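Local coordinates for NOVP (Streptomyces caeruleus, PDB 2WK1), which methylates the 4-hydroxyl of the noviose sugar from S-adenosyl-L-methionine in the penultimate step of novobiocin biosynthesis, at residues 86-89 against 90-94; 36-39 against 40-44; 242-245 against 246-250. One frame throughout, in Å; residues are numbered along the deposited sequence.

How the interactions relate
From the N terminus, interaction 2 comes first, along successive turns of helix 35-47; interaction 1 follows in the opening turns of helix 87-103, and interaction 3 rounds the bend between strand 238-242 and helix 249-261. Each is local and none closes a long loop, so they lie in series without nesting or crossing. Interactions 2 and 1 touch where the two helices pack, I88 CD1 lying 3.7 Å from I43 CG2. Interactions 1 and 3 are joined by a salt bridge, R90 NH1 to D243 OD1 at 2.8 Å. Interactions 2 and 3 stay about 13 Å apart at their nearest atoms, so interaction 1 links the subunit-interface helix to the predicted magnesium site.

Interaction 1 (86-89 against 90-94); sequences IGIK and RLENI
G87 O accepts the amide of L91 at 3.0 Å from L91 N, and the ladder continues with E92 N to I88 O at 2.8 Å and N93 N to K89 O. These i to i+4 bonds set up the first turns of helix 87-103. G87 has a positive phi of 86°, a conformation in which a beta carbon would collide with the carbonyl oxygen of I86. I86 O takes no part in the ladder; water 1 bridges it to R90 N, which donates to the water at 2.9 Å from water 1. The same oxygen sits over the centre of one face of the R90 guanidinium, 3.1 Å from R90 CZ, rather than bonding to its N-H groups. Those reach beyond this turn: NE and NH1 make salt bridges to D272 and D243, and NH2 bonds to the carbonyls of E74 and G75. These early turns of the helix lie beside the cofactor pocket of a class I-like methyltransferase fold; I86 touches the bound S-adenosylhomocysteine. With CG1 wedged between its own N and carbonyl carbon (chi1 73°), I86 carries CD1 to I94 CD1 at 3.7 Å and L91 CD2 at 3.8 Å, crossing both roughly at right angles. On another flank, the carboxylate of E92, the predicted proton acceptor, lies against I88 CG2, with OE2 3.6 Å away.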
loop_
_atom_site.group_PDB
_atom_site.type_symbol
_atom_site.label_atom_id
_atom_site.label_comp_id
_atom_site.label_asym_id
_atom_site.label_seq_id
_atom_site.Cartn_x
_atom_site.Cartn_y
_atom_site.Cartn_z
ATOM N N ILE A 86 -7.664 -2.469 -13.100
ATOM C CA ILE A 86 -6.996 -2.397 -14.406
ATOM C C ILE A 86 -5.683 -3.153 -14.453
ATOM O O ILE A 86 -5.163 -3.401 -15.535
ATOM C CB ILE A 86 -6.825 -0.957 -14.906
ATOM C CG1 ILE A 86 -5.745 -0.185 -14.128
ATOM C CG2 ILE A 86 -8.161 -0.228 -14.868
ATOM C CD1 ILE A 86 -5.516 1.239 -14.651
ATOM N N GLY A 87 -5.131 -3.507 -13.294
ATOM C CA GLY A 87 -3.908 -4.282 -13.258
ATOM C C GLY A 87 -2.634 -3.474 -13.326
ATOM O O GLY A 87 -2.641 -2.284 -13.646
ATOM N N ILE A 88 -1.522 -4.161 -13.111
ATOM C CA ILE A 88 -0.229 -3.496 -13.049
ATOM C C ILE A 88 0.187 -2.865 -14.390
ATOM O O ILE A 88 0.680 -1.733 -14.423
ATOM C CB ILE A 88 0.881 -4.462 -12.558
ATOM C CG1 ILE A 88 0.600 -4.935 -11.118
ATOM C CG2 ILE A 88 2.267 -3.844 -12.683
ATOM C CD1 ILE A 88 0.673 -3.900 -10.024
ATOM N N LYS A 89 0.031 -3.593 -15.503
ATOM C CA LYS A 89 0.480 -3.056 -16.778
ATOM C C LYS A 89 -0.297 -1.789 -17.174
ATOM O O LYS A 89 0.286 -0.831 -17.667
ATOM C CB LYS A 89 0.419 -4.103 -17.871
ATOM C CG LYS A 89 1.468 -5.215 -17.688
ATOM C CD LYS A 89 1.448 -6.238 -18.806
ATOM C CE LYS A 89 2.460 -7.360 -18.622
ATOM N NZ LYS A 89 2.488 -8.189 -19.878
ATOM N N ARG A 90 -1.613 -1.778 -16.973
ATOM C CA ARG A 90 -2.378 -0.588 -17.286
ATOM C C ARG A 90 -2.091 0.565 -16.296
ATOM O O ARG A 90 -2.124 1.729 -16.697
ATOM C CB ARG A 90 -3.872 -0.872 -17.461
ATOM C CG ARG A 90 -4.232 -1.256 -18.893
ATOM C CD ARG A 90 -5.662 -1.777 -19.064
ATOM N NE ARG A 90 -5.747 -3.182 -18.738
ATOM C CZ ARG A 90 -6.789 -3.794 -18.175
ATOM N NH1 ARG A 90 -7.871 -3.140 -17.810
ATOM N NH2 ARG A 90 -6.719 -5.084 -17.933
ATOM N N LEU A 91 -1.795 0.255 -15.038
ATOM C CA LEU A 91 -1.344 1.323 -14.114
ATOM C C LEU A 91 0.001 1.897 -14.550
ATOM O O LEU A 91 0.202 3.102 -14.526
ATOM C CB LEU A 91 -1.267 0.798 -12.672
ATOM C CG LEU A 91 -2.589 0.560 -11.946
ATOM C CD1 LEU A 91 -2.363 -0.324 -10.714
ATOM C CD2 LEU A 91 -3.308 1.852 -11.567
ATOM N N GLU A 92 0.919 1.016 -14.951
ATOM C CA GLU A 92 2.204 1.480 -15.445
ATOM C C GLU A 92 2.059 2.363 -16.690
ATOM O O GLU A 92 2.781 3.338 -16.847
ATOM C CB GLU A 92 3.176 0.308 -15.696
ATOM C CG GLU A 92 3.672 -0.343 -14.402
ATOM C CD GLU A 92 4.453 -1.664 -14.569
ATOM O OE1 GLU A 92 4.270 -2.388 -15.588
ATOM O OE2 GLU A 92 5.216 -2.010 -13.626
ATOM N N ASN A 93 1.102 2.030 -17.560
ATOM C CA ASN A 93 0.805 2.882 -18.711
ATOM C C ASN A 93 0.346 4.276 -18.309
ATOM O O ASN A 93 0.755 5.266 -18.902
ATOM C CB ASN A 93 -0.232 2.186 -19.598
ATOM C CG ASN A 93 -0.792 3.093 -20.681
ATOM O OD1 ASN A 93 -1.908 3.594 -20.530
ATOM N ND2 ASN A 93 -0.021 3.335 -21.739
ATOM N N ILE A 94 -0.530 4.363 -17.311
ATOM C CA ILE A 94 -0.936 5.683 -16.799
ATOM C C ILE A 94 0.292 6.455 -16.333
ATOM O O ILE A 94 0.474 7.627 -16.661
ATOM C CB ILE A 94 -1.920 5.576 -15.628
ATOM C CG1 ILE A 94 -3.238 5.036 -16.110
ATOM C CG2 ILE A 94 -2.139 6.954 -14.943
ATOM C CD1 ILE A 94 -4.217 4.709 -14.965
HETATM O O HOH W 1 -2.876 -4.335 -16.648
#

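Interaction 2 (36-39 against 40-44); sequences SLYL and DLMIK
Y38 and M42, one turn apart, run side by side and point the same way from helix 35-47; in one of the two modelled conformers of M42 they form a tentative i to i+4 Met-aromatic contact. In that conformer M42 SD lies 5.1 Å from the centroid of the Y38 ring, in an oblique position. Both side chains leave the backbone with CG anti to N (chi1 170° and -178°), which sends both off the helix in a similar direction; a bend at chi3 of M42 then turns the methyl back toward the phenol end of the ring. Beneath the pair, M42 N donates to Y38 O at 2.8 Å, and I43 N to L39 O at 3.0 Å continues the regular helical ladder. This is the tightly packed side: L39 and M42 meet helix 119-130, while I43 reaches I88 and L91 of helix 87-103. L37, Y38 and L41 also pack against the second subunit, Y38 on L37 of that chain and L41 on its counterpart, so the helix contributes to the homodimer interface. The looser, more polar side, where S36 is exposed and D40 partly so, is open to solvent. Their side-chain oxygens do not bond directly, S36 OG and D40 OD2 being 4.0 Å apart, and water 2 spans them instead. R95 bonds to both, with a salt bridge to D40 OD1 and a hydrogen bond to S36 OG. On this flank D40 N bonds to S36 O at 3.0 Å, and water 2 donates to D40 OD2 at 2.6 Å.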
loop_
_atom_site.group_PDB
_atom_site.type_symbol
_atom_site.label_atom_id
_atom_site.label_comp_id
_atom_site.label_asym_id
_atom_site.label_seq_id
_atom_site.Cartn_x
_atom_site.Cartn_y
_atom_site.Cartn_z
ATOM N N SER A 36 10.039 8.136 -7.055
ATOM C CA SER A 36 9.992 6.898 -7.749
ATOM C C SER A 36 9.667 5.717 -6.834
ATOM O O SER A 36 8.866 4.879 -7.215
ATOM C CB SER A 36 11.219 6.660 -8.595
ATOM O OG SER A 36 11.032 5.490 -9.336
ATOM N N LEU A 37 10.214 5.690 -5.616
ATOM C CA LEU A 37 9.839 4.663 -4.650
ATOM C C LEU A 37 8.353 4.760 -4.330
ATOM O O LEU A 37 7.660 3.747 -4.218
ATOM C CB LEU A 37 10.651 4.792 -3.366
ATOM C CG LEU A 37 12.149 4.496 -3.476
ATOM C CD1 LEU A 37 12.846 4.934 -2.204
ATOM C CD2 LEU A 37 12.394 3.045 -3.749
ATOM N N TYR A 38 7.882 5.987 -4.151
ATOM C CA TYR A 38 6.480 6.220 -3.842
ATOM C C TYR A 38 5.566 5.690 -4.935
ATOM O O TYR A 38 4.587 5.011 -4.638
ATOM C CB TYR A 38 6.270 7.701 -3.641
ATOM C CG TYR A 38 4.844 8.188 -3.542
ATOM C CD1 TYR A 38 4.016 7.804 -2.508
ATOM C CD2 TYR A 38 4.358 9.107 -4.466
ATOM C CE1 TYR A 38 2.738 8.329 -2.389
ATOM C CE2 TYR A 38 3.085 9.638 -4.353
ATOM C CZ TYR A 38 2.270 9.233 -3.329
ATOM O OH TYR A 38 1.024 9.795 -3.263
ATOM N N LEU A 39 5.827 6.054 -6.190
ATOM C CA LEU A 39 4.922 5.646 -7.267
ATOM C C LEU A 39 4.984 4.162 -7.520
ATOM O O LEU A 39 3.963 3.542 -7.805
ATOM C CB LEU A 39 5.178 6.430 -8.546
ATOM C CG LEU A 39 4.836 7.903 -8.430
ATOM C CD1 LEU A 39 5.264 8.662 -9.689
ATOM C CD2 LEU A 39 3.364 8.141 -8.085
ATOM N N ASP A 40 6.173 3.575 -7.377
ATOM C CA ASP A 40 6.283 2.132 -7.487
ATOM C C ASP A 40 5.381 1.431 -6.457
ATOM O O ASP A 40 4.651 0.462 -6.747
ATOM C CB ASP A 40 7.734 1.676 -7.284
ATOM C CG ASP A 40 8.664 2.003 -8.439
ATOM O OD1 ASP A 40 8.224 2.409 -9.529
ATOM O OD2 ASP A 40 9.900 1.819 -8.239
ATOM N N LEU A 41 5.429 1.915 -5.228
ATOM C CA LEU A 41 4.633 1.319 -4.156
ATOM C C LEU A 41 3.155 1.588 -4.379
ATOM O O LEU A 41 2.307 0.720 -4.208
ATOM C CB LEU A 41 5.093 1.841 -2.793
ATOM C CG LEU A 41 4.290 1.405 -1.592
ATOM C CD1 LEU A 41 4.366 -0.105 -1.446
ATOM C CD2 LEU A 41 4.784 2.096 -0.327
ATOM N N MET A 42 2.826 2.787 -4.808
ATOM C CA MET A 42 1.450 3.066 -5.065
ATOM C C MET A 42 0.805 2.147 -6.072
ATOM O O MET A 42 -0.332 1.717 -5.866
ATOM C CB MET A 42 1.263 4.759 -5.576
ATOM C CG MET A 42 -0.166 4.985 -5.774
ATOM S SD MET A 42 -0.380 6.728 -5.913
ATOM C CE MET A 42 -0.347 7.276 -4.376
ATOM N N ILE A 43 1.523 1.840 -7.163
ATOM C CA ILE A 43 0.983 0.902 -8.160
ATOM C C ILE A 43 0.697 -0.460 -7.520
ATOM O O ILE A 43 -0.355 -1.048 -7.747
ATOM C CB ILE A 43 1.931 0.848 -9.369
ATOM C CG1 ILE A 43 1.822 2.178 -10.157
ATOM C CG2 ILE A 43 1.615 -0.374 -10.241
ATOM C CD1 ILE A 43 2.869 2.379 -11.237
ATOM N N LYS A 44 1.620 -0.950 -6.707
ATOM C CA LYS A 44 1.436 -2.242 -6.044
ATOM C C LYS A 44 0.287 -2.256 -5.040
ATOM O O LYS A 44 -0.437 -3.251 -4.884
ATOM C CB LYS A 44 2.703 -2.658 -5.303
ATOM C CG LYS A 44 3.892 -2.914 -6.166
ATOM C CD LYS A 44 5.144 -3.066 -5.271
ATOM C CE LYS A 44 6.258 -3.866 -5.902
ATOM N NZ LYS A 44 6.990 -3.068 -6.869
HETATM O O HOH W 2 12.108 3.057 -7.714
#

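Interaction 3 (242-245 against 246-250); sequences VDDY and MMCPP. With EDO (1,2-ethanediol), chain F.
D244 carries its carboxylate anti to the backbone N (chi1 -163°), which swings it onto C248 CB, where the backbone of the turn has brought that atom; separately, the chi1 of C248 (179°) sends SG to its disulfide partner, C251. The closest approach is D244 OD1 to C248 CB, 3.5 Å, with CG of the aspartate only slightly farther off. No direct hydrogen bond joins 242-245 to 246-250. Instead water 3 bridges them, lying 2.6 Å from D244 OD1 and accepting from M247 N at 2.7 Å, so the carboxylate is linked through solvent to the backbone of the bend. The residues from Y245 to C248 form a type I beta turn, though Y245 O and C248 N are 3.5 Å apart and make no hydrogen bond. It turns the chain between strand 238-242 and helix 249-261 and delivers C248 to the N-cap position of that helix, where the C248-C251 disulfide staples the first turn. The Y245 ring stands beside the start of the turn, with CD2 3.5 Å from M246 N, and its hydroxyl is bonded to D256 of the following helix. D243 and D244, both predicted magnesium ligands, follow the strand end; D243 OD1 forms a salt bridge with R214, whereas its OD2 lies close to OD1 of D216, a like-charged pair that a bound cation would probably relieve. A molecule of 1,2-ethanediol, probably from the crystallisation liquor, accepts a hydrogen bond from D244 N through its O2 at 3.0 Å and is also held by G217 and T223.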
loop_
_atom_site.group_PDB
_atom_site.type_symbol
_atom_site.label_atom_id
_atom_site.label_comp_id
_atom_site.label_asym_id
_atom_site.label_seq_id
_atom_site.Cartn_x
_atom_site.Cartn_y
_atom_site.Cartn_z
ATOM N N VAL A 242 -7.419 3.721 -23.967
ATOM C CA VAL A 242 -8.643 2.938 -24.093
ATOM C C VAL A 242 -8.433 1.671 -23.279
ATOM O O VAL A 242 -7.632 0.794 -23.659
ATOM C CB VAL A 242 -8.922 2.555 -25.561
ATOM C CG1 VAL A 242 -10.221 1.848 -25.661
ATOM C CG2 VAL A 242 -8.851 3.784 -26.487
ATOM N N ASP A 243 -9.154 1.537 -22.178
ATOM C CA ASP A 243 -8.931 0.446 -21.255
ATOM C C ASP A 243 -9.201 -0.921 -21.853
ATOM O O ASP A 243 -8.439 -1.863 -21.615
ATOM C CB ASP A 243 -9.808 0.618 -20.013
ATOM C CG ASP A 243 -9.619 -0.513 -19.024
ATOM O OD1 ASP A 243 -8.596 -0.452 -18.288
ATOM O OD2 ASP A 243 -10.449 -1.463 -19.021
ATOM N N ASP A 244 -10.315 -1.021 -22.569
ATOM C CA ASP A 244 -10.933 -2.305 -22.962
ATOM C C ASP A 244 -11.190 -2.162 -24.444
ATOM O O ASP A 244 -12.248 -1.701 -24.856
ATOM C CB ASP A 244 -12.264 -2.500 -22.185
ATOM C CG ASP A 244 -12.794 -3.946 -22.171
ATOM O OD1 ASP A 244 -12.171 -4.860 -22.720
ATOM O OD2 ASP A 244 -13.868 -4.153 -21.551
ATOM N N TYR A 245 -10.190 -2.494 -25.232
ATOM C CA TYR A 245 -10.275 -2.380 -26.692
ATOM C C TYR A 245 -10.237 -3.744 -27.352
ATOM O O TYR A 245 -11.100 -4.093 -28.148
ATOM C CB TYR A 245 -9.120 -1.510 -27.232
ATOM C CG TYR A 245 -9.093 -1.337 -28.747
ATOM C CD1 TYR A 245 -9.874 -0.375 -29.366
ATOM C CD2 TYR A 245 -8.288 -2.121 -29.544
ATOM C CE1 TYR A 245 -9.870 -0.216 -30.746
ATOM C CE2 TYR A 245 -8.248 -1.954 -30.912
ATOM C CZ TYR A 245 -9.055 -1.017 -31.514
ATOM O OH TYR A 245 -9.015 -0.882 -32.878
ATOM N N MET A 246 -9.204 -4.509 -27.092
ATOM C CA MET A 246 -9.028 -5.716 -27.875
ATOM C C MET A 246 -10.146 -6.724 -27.730
ATOM O O MET A 246 -10.529 -7.361 -28.733
ATOM C CB MET A 246 -7.595 -6.605 -27.196
ATOM C CG MET A 246 -6.529 -5.675 -27.383
ATOM S SD MET A 246 -5.162 -6.692 -27.098
ATOM C CE MET A 246 -3.936 -5.300 -26.821
ATOM N N MET A 247 -10.697 -6.854 -26.532
ATOM C CA MET A 247 -11.659 -7.931 -26.252
ATOM C C MET A 247 -13.058 -7.419 -26.012
ATOM O O MET A 247 -13.914 -8.173 -25.528
ATOM C CB MET A 247 -11.234 -8.729 -25.010
ATOM C CG MET A 247 -9.805 -9.126 -24.967
ATOM S SD MET A 247 -9.280 -9.889 -26.483
ATOM C CE MET A 247 -10.393 -11.282 -26.655
ATOM N N CYS A 248 -13.316 -6.153 -26.358
ATOM C CA CYS A 248 -14.642 -5.555 -26.182
ATOM C C CYS A 248 -15.169 -5.081 -27.519
ATOM O O CYS A 248 -14.829 -3.996 -27.964
ATOM C CB CYS A 248 -14.606 -4.362 -25.227
ATOM S SG CYS A 248 -16.235 -3.568 -24.996
ATOM N N PRO A 249 -15.988 -5.903 -28.199
ATOM C CA PRO A 249 -16.425 -5.512 -29.529
ATOM C C PRO A 249 -17.107 -4.145 -29.623
ATOM O O PRO A 249 -16.761 -3.380 -30.536
ATOM C CB PRO A 249 -17.362 -6.660 -29.944
ATOM C CG PRO A 249 -16.922 -7.830 -29.141
ATOM C CD PRO A 249 -16.413 -7.270 -27.855
ATOM N N PRO A 250 -18.010 -3.809 -28.677
ATOM C CA PRO A 250 -18.665 -2.504 -28.824
ATOM C C PRO A 250 -17.725 -1.331 -28.572
ATOM O O PRO A 250 -17.855 -0.286 -29.193
ATOM C CB PRO A 250 -19.798 -2.560 -27.798
ATOM C CG PRO A 250 -20.119 -4.039 -27.674
ATOM C CD PRO A 250 -18.729 -4.657 -27.700
HETATM C C1 EDO F . -13.467 3.086 -23.303
HETATM O O1 EDO F . -14.641 3.677 -22.631
HETATM C C2 EDO F . -13.492 1.556 -23.487
HETATM O O2 EDO F . -12.651 0.922 -22.493
HETATM O O HOH W 3 -10.129 -5.726 -24.117
#